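Local coordinates for DUF269-containing protein (Cyanothece sp. ATCC 51142, PDB 3NJ2) that is of unknown function but, as a member of the DUF269 family, is associated with nitrogen fixation in this cyanobacterium, at residues 37-45 with 57-65; 124-132 with 164-174. One frame throughout, in Å; residues are numbered along the deposited sequence.

Contact 1 (37-45 with 57-65); sequences LQSLVQQIR and TDELVIAPY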
ATOM      1  N   LEU B  37     -23.627   2.710  -0.103  1.00 12.25           N
ATOM      2  CA  LEU B  37     -23.817   1.812  -1.225  1.00 12.81           C
ATOM      3  C   LEU B  37     -23.827   2.536  -2.560  1.00 12.00           C
ATOM      4  O   LEU B  37     -23.391   1.981  -3.562  1.00 12.20           O
ATOM      5  CB  LEU B  37     -25.081   0.941  -0.992  1.00 12.30           C
ATOM      6  CG  LEU B  37     -25.108   0.048   0.238  1.00  9.95           C
ATOM      7  CD1 LEU B  37     -26.413  -0.773   0.449  1.00 11.15           C
ATOM      8  CD2 LEU B  37     -23.875  -0.862   0.202  1.00 12.35           C
ATOM      9  N   GLN B  38     -24.390   3.754  -2.577  1.00 11.96           N
ATOM     10  CA  GLN B  38     -24.325   4.531  -3.744  1.00 12.56           C
ATOM     11  C   GLN B  38     -22.852   4.859  -4.172  1.00 13.35           C
ATOM     12  O   GLN B  38     -22.492   4.800  -5.346  1.00 16.15           O
ATOM     13  CB  GLN B  38     -25.253   5.725  -3.653  1.00 12.50           C
ATOM     14  CG  GLN B  38     -26.733   5.343  -3.886  1.00 14.01           C
ATOM     15  CD  GLN B  38     -26.943   4.823  -5.303  1.00 17.60           C
ATOM     16  OE1 GLN B  38     -26.650   5.547  -6.281  1.00 19.76           O
ATOM     17  NE2 GLN B  38     -27.414   3.576  -5.419  1.00 17.04           N
ATOM     18  N   SER B  39     -22.015   5.196  -3.216  1.00 13.31           N
ATOM     19  CA  SER B  39     -20.623   5.410  -3.474  1.00 13.59           C
ATOM     20  C   SER B  39     -19.982   4.163  -4.012  1.00 12.48           C
ATOM     21  O   SER B  39     -19.264   4.224  -4.946  1.00 13.68           O
ATOM     22  CB  SER B  39     -19.893   5.793  -2.187  1.00 13.40           C
ATOM     23  OG  SER B  39     -18.623   6.319  -2.524  1.00 18.43           O
ATOM     24  N   LEU B  40     -20.324   3.020  -3.416  1.00 11.40           N
ATOM     25  CA  LEU B  40     -19.708   1.773  -3.875  1.00 10.42           C
ATOM     26  C   LEU B  40     -20.134   1.450  -5.318  1.00 12.07           C
ATOM     27  O   LEU B  40     -19.297   1.075  -6.176  1.00 13.96           O
ATOM     28  CB  LEU B  40     -20.101   0.637  -2.936  1.00 12.33           C
ATOM     29  CG  LEU B  40     -19.567  -0.740  -3.224  1.00 11.35           C
ATOM     30  CD1 LEU B  40     -17.996  -0.724  -3.334  1.00 16.56           C
ATOM     31  CD2 LEU B  40     -20.077  -1.776  -2.241  1.00 15.62           C
ATOM     32  N   VAL B  41     -21.434   1.607  -5.587  1.00 12.55           N
ATOM     33  CA  VAL B  41     -21.933   1.394  -7.004  1.00 14.57           C
ATOM     34  C   VAL B  41     -21.201   2.312  -7.996  1.00 14.59           C
ATOM     35  O   VAL B  41     -20.729   1.897  -9.075  1.00 14.98           O
ATOM     36  CB  VAL B  41     -23.496   1.583  -7.185  1.00 15.21           C
ATOM     37  CG1 VAL B  41     -23.945   1.511  -8.651  1.00 18.59           C
ATOM     38  CG2 VAL B  41     -24.235   0.587  -6.363  1.00 16.53           C
ATOM     39  N   GLN B  42     -21.071   3.560  -7.622  1.00 15.32           N
ATOM     40  CA  GLN B  42     -20.308   4.531  -8.467  1.00 17.08           C
ATOM     41  C   GLN B  42     -18.886   4.045  -8.795  1.00 16.96           C
ATOM     42  O   GLN B  42     -18.405   4.088  -9.937  1.00 15.82           O
ATOM     43  CB  GLN B  42     -20.279   5.881  -7.824  1.00 17.30           C
ATOM     44  CG  GLN B  42     -19.502   6.942  -8.610  1.00 24.43           C
ATOM     45  CD  GLN B  42     -19.342   8.256  -7.802  1.00 33.51           C
ATOM     46  OE1 GLN B  42     -19.612   8.313  -6.572  1.00 38.41           O
ATOM     47  NE2 GLN B  42     -18.856   9.297  -8.476  1.00 36.18           N
ATOM     48  N   GLN B  43     -18.167   3.554  -7.775  1.00 16.27           N
ATOM     49  CA  GLN B  43     -16.827   3.099  -8.021  1.00 16.34           C
ATOM     50  C   GLN B  43     -16.799   1.860  -8.912  1.00 15.42           C
ATOM     51  O   GLN B  43     -16.029   1.785  -9.800  1.00 16.18           O
ATOM     52  CB  GLN B  43     -16.063   2.845  -6.670  1.00 15.34           C
ATOM     53  CG  GLN B  43     -15.943   4.153  -5.847  1.00 15.75           C
ATOM     54  CD  GLN B  43     -14.923   5.140  -6.462  1.00 14.27           C
ATOM     55  OE1 GLN B  43     -13.921   4.726  -7.022  1.00 20.69           O
ATOM     56  NE2 GLN B  43     -15.189   6.412  -6.342  1.00 23.60           N
ATOM     57  N   ILE B  44     -17.672   0.906  -8.669  1.00 14.04           N
ATOM     58  CA  ILE B  44     -17.707  -0.361  -9.449  1.00 15.05           C
ATOM     59  C   ILE B  44     -17.906   0.017 -10.950  1.00 16.89           C
ATOM     60  O   ILE B  44     -17.233  -0.523 -11.850  1.00 17.32           O
ATOM     61  CB  ILE B  44     -18.797  -1.390  -8.964  1.00 17.29           C
ATOM     62  CG1 ILE B  44     -18.456  -1.968  -7.579  1.00 16.87           C
ATOM     63  CG2 ILE B  44     -18.846  -2.552  -9.959  1.00 17.94           C
ATOM     64  CD1 ILE B  44     -17.201  -2.915  -7.604  1.00 24.11           C
ATOM     65  N   ARG B  45     -18.832   0.957 -11.193  1.00 15.61           N
ATOM     66  CA  ARG B  45     -19.131   1.359 -12.590  1.00 16.70           C
ATOM     67  C   ARG B  45     -18.014   2.115 -13.242  1.00 18.16           C
ATOM     68  O   ARG B  45     -17.837   2.112 -14.482  1.00 19.44           O
ATOM     69  CB  ARG B  45     -20.421   2.184 -12.642  1.00 15.10           C
ATOM     70  CG  ARG B  45     -21.693   1.331 -12.195  1.00 15.25           C
ATOM     71  CD  ARG B  45     -22.990   2.115 -12.449  1.00 11.69           C
ATOM     72  NE  ARG B  45     -24.290   1.529 -12.059  1.00 14.93           N
ATOM     73  CZ  ARG B  45     -24.904   0.542 -12.719  1.00 14.48           C
ATOM     74  NH1 ARG B  45     -24.369   0.096 -13.847  1.00 14.23           N
ATOM     75  NH2 ARG B  45     -25.996   0.042 -12.209  1.00 14.32           N
ATOM     76  N   THR B  57     -28.988  -3.169 -13.110  1.00 13.01           N
ATOM     77  CA  THR B  57     -29.258  -2.371 -11.930  1.00 15.72           C
ATOM     78  C   THR B  57     -28.123  -2.246 -10.964  1.00 14.44           C
ATOM     79  O   THR B  57     -27.244  -3.135 -10.907  1.00 14.25           O
ATOM     80  CB  THR B  57     -30.473  -2.844 -11.147  1.00 14.46           C
ATOM     81  OG1 THR B  57     -30.333  -4.137 -10.651  1.00 14.84           O
ATOM     82  CG2 THR B  57     -31.674  -2.917 -12.059  1.00 19.08           C
ATOM     83  N   ASP B  58     -28.231  -1.227 -10.130  1.00 15.08           N
ATOM     84  CA  ASP B  58     -27.280  -1.113  -9.008  1.00 13.32           C
ATOM     85  C   ASP B  58     -27.228  -2.359  -8.159  1.00 13.40           C
ATOM     86  O   ASP B  58     -26.161  -2.683  -7.705  1.00 15.34           O
ATOM     87  CB  ASP B  58     -27.606   0.122  -8.145  1.00 14.39           C
ATOM     88  CG  ASP B  58     -27.479   1.447  -8.893  1.00 12.38           C
ATOM     89  OD1 ASP B  58     -26.911   1.627 -10.028  1.00 16.62           O
ATOM     90  OD2 ASP B  58     -27.915   2.444  -8.211  1.00 19.21           O
ATOM     91  N   GLU B  59     -28.357  -2.989  -7.891  1.00 15.32           N
ATOM     92  CA  GLU B  59     -28.433  -4.134  -6.986  1.00 16.84           C
ATOM     93  C   GLU B  59     -27.593  -5.250  -7.577  1.00 15.50           C
ATOM     94  O   GLU B  59     -26.848  -5.999  -6.865  1.00 16.78           O
ATOM     95  CB  GLU B  59     -29.927  -4.567  -6.900  1.00 20.20           C
ATOM     96  CG  GLU B  59     -30.710  -3.570  -6.058  1.00 26.57           C
ATOM     97  CD  GLU B  59     -31.147  -2.228  -6.748  1.00 31.12           C
ATOM     98  OE1 GLU B  59     -31.184  -2.080  -7.978  1.00 28.46           O
ATOM     99  OE2 GLU B  59     -31.518  -1.277  -6.011  1.00 38.27           O
ATOM    100  N   LEU B  60     -27.705  -5.455  -8.879  1.00 15.70           N
ATOM    101  CA  LEU B  60     -26.951  -6.533  -9.499  1.00 16.48           C
ATOM    102  C   LEU B  60     -25.447  -6.258  -9.464  1.00 15.23           C
ATOM    103  O   LEU B  60     -24.582  -7.194  -9.270  1.00 17.01           O
ATOM    104  CB  LEU B  60     -27.389  -6.719 -10.948  1.00 16.91           C
ATOM    105  CG  LEU B  60     -26.984  -8.021 -11.577  1.00 17.52           C
ATOM    106  CD1 LEU B  60     -27.228  -9.308 -10.712  1.00 20.83           C
ATOM    107  CD2 LEU B  60     -27.654  -8.158 -13.016  1.00 17.17           C
ATOM    108  N   VAL B  61     -25.092  -5.002  -9.660  1.00 15.11           N
ATOM    109  CA  VAL B  61     -23.707  -4.563  -9.688  1.00 17.19           C
ATOM    110  C   VAL B  61     -22.974  -4.829  -8.365  1.00 17.34           C
ATOM    111  O   VAL B  61     -21.789  -5.303  -8.416  1.00 17.36           O
ATOM    112  CB  VAL B  61     -23.595  -3.113 -10.242  1.00 18.36           C
ATOM    113  CG1 VAL B  61     -22.180  -2.549  -9.992  1.00 20.49           C
ATOM    114  CG2 VAL B  61     -23.945  -3.138 -11.759  1.00 18.49           C
ATOM    115  N   ILE B  62     -23.707  -4.700  -7.263  1.00 17.89           N
ATOM    116  CA  ILE B  62     -23.093  -4.793  -5.933  1.00 17.38           C
ATOM    117  C   ILE B  62     -23.266  -6.248  -5.409  1.00 16.15           C
ATOM    118  O   ILE B  62     -22.703  -6.557  -4.376  1.00 12.88           O
ATOM    119  CB  ILE B  62     -23.815  -3.998  -4.866  1.00 20.54           C
ATOM    120  CG1 ILE B  62     -24.206  -2.597  -5.245  1.00 25.04           C
ATOM    121  CG2 ILE B  62     -22.919  -3.855  -3.623  1.00 26.64           C
ATOM    122  CD1 ILE B  62     -24.624  -1.845  -3.902  1.00 32.07           C
ATOM    123  N   ALA B  63     -24.137  -7.076  -6.017  1.00 13.56           N
ATOM    124  CA  ALA B  63     -24.426  -8.391  -5.434  1.00 13.40           C
ATOM    125  C   ALA B  63     -23.202  -9.259  -5.176  1.00 13.43           C
ATOM    126  O   ALA B  63     -23.262 -10.005  -4.203  1.00 13.34           O
ATOM    127  CB  ALA B  63     -25.410  -9.241  -6.384  1.00 15.35           C
ATOM    128  N   PRO B  64     -22.154  -9.101  -5.998  1.00 11.92           N
ATOM    129  CA  PRO B  64     -20.965  -9.974  -5.685  1.00 13.26           C
ATOM    130  C   PRO B  64     -20.278  -9.702  -4.350  1.00 13.64           C
ATOM    131  O   PRO B  64     -19.401 -10.538  -3.966  1.00 14.08           O
ATOM    132  CB  PRO B  64     -19.971  -9.659  -6.814  1.00 14.49           C
ATOM    133  CG  PRO B  64     -20.921  -9.369  -7.971  1.00 17.16           C
ATOM    134  CD  PRO B  64     -21.941  -8.415  -7.299  1.00 10.69           C
ATOM    135  N   TYR B  65     -20.592  -8.599  -3.714  1.00 12.42           N
ATOM    136  CA  TYR B  65     -20.076  -8.298  -2.339  1.00  9.90           C
ATOM    137  C   TYR B  65     -20.778  -9.091  -1.270  1.00 13.71           C
ATOM    138  O   TYR B  65     -20.337  -9.066  -0.104  1.00 15.69           O
ATOM    139  CB  TYR B  65     -20.271  -6.792  -2.051  1.00 11.05           C
ATOM    140  CG  TYR B  65     -19.272  -5.914  -2.759  1.00 12.21           C
ATOM    141  CD1 TYR B  65     -19.503  -5.454  -4.069  1.00 12.44           C
ATOM    142  CD2 TYR B  65     -18.063  -5.569  -2.151  1.00 13.44           C
ATOM    143  CE1 TYR B  65     -18.576  -4.652  -4.720  1.00 13.98           C
ATOM    144  CE2 TYR B  65     -17.146  -4.814  -2.772  1.00 12.78           C
ATOM    145  CZ  TYR B  65     -17.363  -4.354  -4.084  1.00 13.57           C
ATOM    146  OH  TYR B  65     -16.408  -3.557  -4.683  1.00 15.61           O
TER
HETATM  147  O   HOH W   1     -26.309   3.878 -10.933  1.00 34.07           O
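Asp58 meets two residues of helix 37-45 at once, one with each carboxylate oxygen. OD1 accepts a hydrogen bond from Arg45 NH2 at 2.8 Å on its anti lone pair, the core of a salt bridge; OD1 lies close to the guanidinium plane of Arg45, although the guanidinium and carboxylate planes are 52° apart. The other oxygen, OD2, receives a nearly straight bond from Gln38 NE2 at 3.1 Å, arriving from above the carboxylate plane; Gln38 NE2 also bonds Val31 O, and Arg45 NH2 reaches Trp56 O.

Beyond these polar contacts the packing is apolar and tight. With CG1 of Val41 anti to N (chi1 174°), its CG2 points at Ile62 and presses on CG1 of that residue at 3.4 Å; Ile44 CG2 meets Val61 CG1 at 3.3 Å. Leu40 CD2 sits over the centre of the Tyr65 ring, 4.0 Å from the centroid, a CH-pi contact, whereas Ile44 CD1 meets the edge of that ring. Tyr65 OH is hydrogen-bonded to Arg88 O.

Leu150 of helix 147-167 touches Leu37, Ile62 and Tyr65, and Cys91 of helix 83-104 touches Ile44 and Tyr65. Two helical segments crossing at 74° thus form a buried helix-helix packing with a salt bridge along its border.

Contact 2 (124-132 with 164-174); sequences VWGGKLMVV and LVNKFPEVARL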
ATOM      1  N   VAL B 124      -5.928   4.147   3.239  1.00 10.05           N
ATOM      2  CA  VAL B 124      -6.477   5.405   2.638  1.00 10.85           C
ATOM      3  C   VAL B 124      -5.795   6.532   3.329  1.00 10.21           C
ATOM      4  O   VAL B 124      -5.795   6.588   4.562  1.00 12.36           O
ATOM      5  CB  VAL B 124      -7.942   5.439   2.788  1.00 10.82           C
ATOM      6  CG1 VAL B 124      -8.580   6.776   2.123  1.00  9.53           C
ATOM      7  CG2 VAL B 124      -8.656   4.123   2.202  1.00 12.15           C
ATOM      8  N   TRP B 125      -5.208   7.442   2.566  1.00 10.92           N
ATOM      9  CA  TRP B 125      -4.548   8.588   3.202  1.00 11.26           C
ATOM     10  C   TRP B 125      -4.842   9.865   2.474  1.00 12.24           C
ATOM     11  O   TRP B 125      -5.086   9.827   1.287  1.00 13.88           O
ATOM     12  CB  TRP B 125      -3.049   8.447   3.365  1.00 12.64           C
ATOM     13  CG  TRP B 125      -2.239   8.537   2.169  1.00 11.97           C
ATOM     14  CD1 TRP B 125      -1.433   9.603   1.774  1.00 14.04           C
ATOM     15  CD2 TRP B 125      -2.169   7.559   1.094  1.00 11.15           C
ATOM     16  NE1 TRP B 125      -0.864   9.330   0.533  1.00 13.63           N
ATOM     17  CE2 TRP B 125      -1.243   8.078   0.129  1.00 12.27           C
ATOM     18  CE3 TRP B 125      -2.699   6.262   0.887  1.00 12.40           C
ATOM     19  CZ2 TRP B 125      -0.892   7.375  -1.042  1.00 13.89           C
ATOM     20  CZ3 TRP B 125      -2.372   5.586  -0.317  1.00 15.78           C
ATOM     21  CH2 TRP B 125      -1.469   6.158  -1.262  1.00 15.00           C
ATOM     22  N   GLY B 126      -4.764  10.950   3.252  1.00 13.03           N
ATOM     23  CA  GLY B 126      -4.983  12.313   2.684  1.00 14.23           C
ATOM     24  C   GLY B 126      -3.950  13.187   3.379  1.00 13.16           C
ATOM     25  O   GLY B 126      -3.802  13.078   4.567  1.00 13.66           O
ATOM     26  N   GLY B 127      -3.224  14.030   2.623  1.00 15.14           N
ATOM     27  CA  GLY B 127      -2.114  14.786   3.267  1.00 14.47           C
ATOM     28  C   GLY B 127      -1.147  13.729   3.796  1.00 14.66           C
ATOM     29  O   GLY B 127      -0.735  12.902   3.036  1.00 15.42           O
ATOM     30  N   LYS B 128      -0.764  13.816   5.072  1.00 14.97           N
ATOM     31  CA  LYS B 128       0.056  12.725   5.651  1.00 14.71           C
ATOM     32  C   LYS B 128      -0.719  12.061   6.749  1.00 13.64           C
ATOM     33  O   LYS B 128      -0.175  11.477   7.675  1.00 13.70           O
ATOM     34  CB  LYS B 128       1.422  13.282   6.144  1.00 15.01           C
ATOM     35  CG  LYS B 128       2.265  13.866   4.996  1.00 16.08           C
ATOM     36  CD  LYS B 128       3.670  14.268   5.362  1.00 18.38           C
ATOM     37  CE  LYS B 128       4.344  14.761   4.098  1.00 21.60           C
ATOM     38  NZ  LYS B 128       5.728  15.199   4.397  1.00 27.50           N
ATOM     39  N   LEU B 129      -2.036  12.063   6.646  1.00 12.56           N
ATOM     40  CA  LEU B 129      -2.900  11.458   7.646  1.00 12.88           C
ATOM     41  C   LEU B 129      -3.424  10.110   7.117  1.00 13.25           C
ATOM     42  O   LEU B 129      -4.063  10.083   6.026  1.00 15.53           O
ATOM     43  CB  LEU B 129      -4.085  12.357   7.894  1.00 13.43           C
ATOM     44  CG  LEU B 129      -5.020  11.795   8.956  1.00 13.65           C
ATOM     45  CD1 LEU B 129      -4.498  11.621  10.475  1.00 15.70           C
ATOM     46  CD2 LEU B 129      -6.194  12.753   8.835  1.00 15.11           C
ATOM     47  N   MET B 130      -3.176   9.024   7.850  1.00 14.40           N
ATOM     48  CA  MET B 130      -3.838   7.747   7.552  1.00 15.01           C
ATOM     49  C   MET B 130      -5.249   7.694   8.044  1.00 13.64           C
ATOM     50  O   MET B 130      -5.536   7.561   9.310  1.00 15.73           O
ATOM     51  CB  MET B 130      -3.067   6.628   8.249  1.00 17.04           C
ATOM     52  CG  MET B 130      -1.664   6.578   7.996  1.00 16.70           C
ATOM     53  SD  MET B 130      -1.268   6.279   6.295  1.00 22.65           S
ATOM     54  CE  MET B 130      -2.641   4.949   5.752  1.00 12.16           C
ATOM     55  N   VAL B 131      -6.204   7.836   7.113  1.00 12.51           N
ATOM     56  CA  VAL B 131      -7.631   7.803   7.492  1.00 11.20           C
ATOM     57  C   VAL B 131      -8.260   6.412   7.509  1.00 12.16           C
ATOM     58  O   VAL B 131      -9.299   6.259   8.181  1.00 15.31           O
ATOM     59  CB  VAL B 131      -8.501   8.835   6.657  1.00  9.13           C
ATOM     60  CG1 VAL B 131      -8.078  10.287   6.981  1.00 14.66           C
ATOM     61  CG2 VAL B 131      -8.467   8.543   5.102  1.00 12.23           C
ATOM     62  N   VAL B 132      -7.662   5.430   6.789  1.00 11.53           N
ATOM     63  CA  VAL B 132      -8.067   4.002   6.971  1.00 13.20           C
ATOM     64  C   VAL B 132      -6.755   3.289   6.945  1.00 12.47           C
ATOM     65  O   VAL B 132      -5.928   3.568   6.086  1.00 12.49           O
ATOM     66  CB  VAL B 132      -8.896   3.477   5.817  1.00 14.11           C
ATOM     67  CG1 VAL B 132      -9.105   1.928   5.983  1.00 15.34           C
ATOM     68  CG2 VAL B 132     -10.203   4.201   5.769  1.00 15.59           C
ATOM     69  N   LEU B 164     -11.249  11.220  12.010  1.00 15.13           N
ATOM     70  CA  LEU B 164      -9.812  11.462  12.038  1.00 14.06           C
ATOM     71  C   LEU B 164      -9.404  12.746  11.371  1.00 14.05           C
ATOM     72  O   LEU B 164      -8.609  13.469  11.932  1.00 12.76           O
ATOM     73  CB  LEU B 164      -9.045  10.252  11.426  1.00 14.53           C
ATOM     74  CG  LEU B 164      -8.953   9.016  12.280  1.00 16.34           C
ATOM     75  CD1 LEU B 164      -8.437   7.826  11.420  1.00 18.92           C
ATOM     76  CD2 LEU B 164      -8.093   9.260  13.472  1.00 16.32           C
ATOM     77  N   VAL B 165      -9.956  13.042  10.195  1.00 14.00           N
ATOM     78  CA  VAL B 165      -9.644  14.300   9.518  1.00 15.69           C
ATOM     79  C   VAL B 165     -10.079  15.490  10.426  1.00 16.12           C
ATOM     80  O   VAL B 165      -9.312  16.454  10.564  1.00 15.29           O
ATOM     81  CB  VAL B 165     -10.393  14.452   8.192  1.00 17.77           C
ATOM     82  CG1 VAL B 165     -10.034  15.799   7.466  1.00 17.76           C
ATOM     83  CG2 VAL B 165     -10.112  13.303   7.282  1.00 16.57           C
ATOM     84  N   ASN B 166     -11.246  15.374  11.080  1.00 15.42           N
ATOM     85  CA  ASN B 166     -11.738  16.464  11.941  1.00 17.26           C
ATOM     86  C   ASN B 166     -10.810  16.616  13.133  1.00 18.71           C
ATOM     87  O   ASN B 166     -10.620  17.719  13.656  1.00 21.09           O
ATOM     88  CB  ASN B 166     -13.111  16.132  12.440  1.00 18.36           C
ATOM     89  CG  ASN B 166     -14.150  16.340  11.398  1.00 19.94           C
ATOM     90  OD1 ASN B 166     -13.966  17.179  10.512  1.00 23.39           O
ATOM     91  ND2 ASN B 166     -15.292  15.677  11.566  1.00 24.94           N
ATOM     92  N   LYS B 167     -10.214  15.519  13.577  1.00 16.03           N
ATOM     93  CA  LYS B 167      -9.363  15.578  14.786  1.00 17.94           C
ATOM     94  C   LYS B 167      -7.944  16.093  14.454  1.00 18.68           C
ATOM     95  O   LYS B 167      -7.348  16.820  15.332  1.00 19.27           O
ATOM     96  CB  LYS B 167      -9.366  14.194  15.435  1.00 18.87           C
ATOM     97  CG  LYS B 167      -8.658  14.083  16.738  1.00 24.26           C
ATOM     98  CD  LYS B 167      -9.176  12.828  17.407  1.00 28.17           C
ATOM     99  CE  LYS B 167      -8.309  12.447  18.592  1.00 33.19           C
ATOM    100  NZ  LYS B 167      -8.873  11.282  19.330  1.00 35.04           N
ATOM    101  N   PHE B 168      -7.420  15.914  13.224  1.00 15.51           N
ATOM    102  CA  PHE B 168      -5.985  16.084  12.864  1.00 15.63           C
ATOM    103  C   PHE B 168      -5.823  16.919  11.625  1.00 14.91           C
ATOM    104  O   PHE B 168      -5.184  16.525  10.658  1.00 15.89           O
ATOM    105  CB  PHE B 168      -5.306  14.672  12.738  1.00 15.31           C
ATOM    106  CG  PHE B 168      -5.287  13.890  13.991  1.00 16.39           C
ATOM    107  CD1 PHE B 168      -4.646  14.381  15.141  1.00 18.76           C
ATOM    108  CD2 PHE B 168      -5.838  12.617  14.041  1.00 18.74           C
ATOM    109  CE1 PHE B 168      -4.617  13.618  16.337  1.00 21.14           C
ATOM    110  CE2 PHE B 168      -5.780  11.863  15.219  1.00 19.21           C
ATOM    111  CZ  PHE B 168      -5.163  12.385  16.378  1.00 18.97           C
ATOM    112  N   PRO B 169      -6.428  18.145  11.577  1.00 16.71           N
ATOM    113  CA  PRO B 169      -6.217  18.953  10.370  1.00 18.77           C
ATOM    114  C   PRO B 169      -4.783  19.311  10.124  1.00 18.30           C
ATOM    115  O   PRO B 169      -4.402  19.506   8.951  1.00 19.07           O
ATOM    116  CB  PRO B 169      -6.987  20.272  10.675  1.00 18.53           C
ATOM    117  CG  PRO B 169      -7.036  20.337  12.173  1.00 19.00           C
ATOM    118  CD  PRO B 169      -7.162  18.870  12.624  1.00 17.24           C
ATOM    119  N   GLU B 170      -3.947  19.334  11.194  1.00 19.58           N
ATOM    120  CA  GLU B 170      -2.579  19.702  11.070  1.00 18.78           C
ATOM    121  C   GLU B 170      -1.743  18.697  10.275  1.00 18.24           C
ATOM    122  O   GLU B 170      -0.723  19.031   9.697  1.00 19.97           O
ATOM    123  CB  GLU B 170      -1.925  19.994  12.426  1.00 19.52           C
ATOM    124  CG  GLU B 170      -1.623  18.711  13.306  1.00 21.69           C
ATOM    125  CD  GLU B 170      -2.823  18.196  14.037  1.00 21.72           C
ATOM    126  OE1 GLU B 170      -3.973  18.707  13.822  1.00 22.66           O
ATOM    127  OE2 GLU B 170      -2.655  17.282  14.927  1.00 23.09           O
ATOM    128  N   VAL B 171      -2.297  17.477  10.234  1.00 17.88           N
ATOM    129  CA  VAL B 171      -1.693  16.380   9.511  1.00 17.39           C
ATOM    130  C   VAL B 171      -2.333  16.232   8.093  1.00 15.85           C
ATOM    131  O   VAL B 171      -1.644  15.944   7.069  1.00 17.35           O
ATOM    132  CB  VAL B 171      -1.845  15.097  10.317  1.00 17.45           C
ATOM    133  CG1 VAL B 171      -1.036  14.011   9.689  1.00 19.41           C
ATOM    134  CG2 VAL B 171      -1.469  15.301  11.863  1.00 19.39           C
ATOM    135  N   ALA B 172      -3.644  16.449   8.059  1.00 16.56           N
ATOM    136  CA  ALA B 172      -4.399  16.387   6.793  1.00 18.11           C
ATOM    137  C   ALA B 172      -3.888  17.415   5.777  1.00 19.53           C
ATOM    138  O   ALA B 172      -3.938  17.178   4.559  1.00 18.90           O
ATOM    139  CB  ALA B 172      -5.863  16.677   7.060  1.00 16.76           C
ATOM    140  N   ARG B 173      -3.328  18.552   6.254  1.00 19.22           N
ATOM    141  CA  ARG B 173      -2.867  19.630   5.345  1.00 20.06           C
ATOM    142  C   ARG B 173      -1.439  19.476   4.823  1.00 21.30           C
ATOM    143  O   ARG B 173      -0.968  20.311   4.025  1.00 23.10           O
ATOM    144  CB  ARG B 173      -3.065  21.021   6.006  1.00 20.35           C
ATOM    145  CG  ARG B 173      -2.282  21.277   7.256  1.00 23.68           C
ATOM    146  CD  ARG B 173      -2.819  22.556   7.937  1.00 30.29           C
ATOM    147  NE  ARG B 173      -1.919  22.935   9.012  1.00 37.14           N
ATOM    148  CZ  ARG B 173      -2.234  23.128  10.301  1.00 36.72           C
ATOM    149  NH1 ARG B 173      -3.520  23.004  10.772  1.00 33.01           N
ATOM    150  NH2 ARG B 173      -1.218  23.458  11.115  1.00 26.13           N
ATOM    151  N   LEU B 174      -0.748  18.380   5.179  1.00 22.41           N
ATOM    152  CA  LEU B 174       0.650  18.190   4.826  1.00 23.49           C
ATOM    153  C   LEU B 174       0.839  17.636   3.393  1.00 25.80           C
ATOM    154  O   LEU B 174      -0.088  17.262   2.628  1.00 26.91           O
ATOM    155  CB  LEU B 174       1.273  17.220   5.831  1.00 22.68           C
ATOM    156  CG  LEU B 174       1.261  17.772   7.253  1.00 22.61           C
ATOM    157  CD1 LEU B 174       1.801  16.723   8.171  1.00 23.51           C
ATOM    158  CD2 LEU B 174       2.007  19.097   7.284  1.00 22.53           C
ATOM    159  OXT LEU B 174       1.982  17.564   2.953  1.00 27.80           O
TER
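Leu129 CD1 approaches the Phe168 ring obliquely, touching it at CD2 and, just off the ring, at CB, each at 3.9 Å. One face of that ring carries Lys167 CG, centred over it, while Leu164 CD2 and Glu170 OE2 lie at its edge, in plane. On the other segment, the edge of the Trp125 ring meets Gly127 O, and Trp121 of the second subunit packs edge-to-face with it. That subunit also pairs with Lys128 and Met130 through backbone hydrogen bonds.

With CG anti to the backbone N (chi1 -179°), Leu129 sends its branch CD2 to 3.8 Å from Val165 CA; its stem atom CB rests against Val171 CG1. Farther along, Val131 CG1 touches Val165 CG2 at 3.7 Å, and Leu164 CD1 reaches the carbonyls of Met130 and Val131.

The polar link is made by backbone. Lys128 N donates to Val171 O at 3.0 Å, nearly straight, and Leu174 N reaches the same oxygen from the opposite face of its plane. Gly127, in the type II' turn from Gly126 to Leu129, brings CA within 3.3 Å of Ala172 O in a CA-H...O contact. The extended aliphatic chain of Lys128 runs across Leu174 CB.

The C-terminal segment thus closes over the hairpin of strands 120-126 and 129-136, beside a classic beta bulge where Val131 and Val132 face Val124. Helix 83-104 packs through Ile100 on Val131 and Thr104 on Val165, and strand 109-114 flanks Val124 and Trp125.

From the N terminus, helix 35-46 is met by helix 58-62 after a largely irregular connection, and contact 1 closes that short loop. The chain then runs through helix 83-104 and strand 109-114; contact 2 opens at the end of strand 120-126 and the turn into 129-136, and its second half comes with the last turn of helix 147-167 and the C-terminal helix 169-172. The two are in series, on opposite sides of the chain's centre, with centres about 27 Å apart. Helices 83-104 and 147-167 span the gap, each touching both contacts. The principle illustrated is a local helix pairing and a longer closure, the latter contributing to the subunit interface.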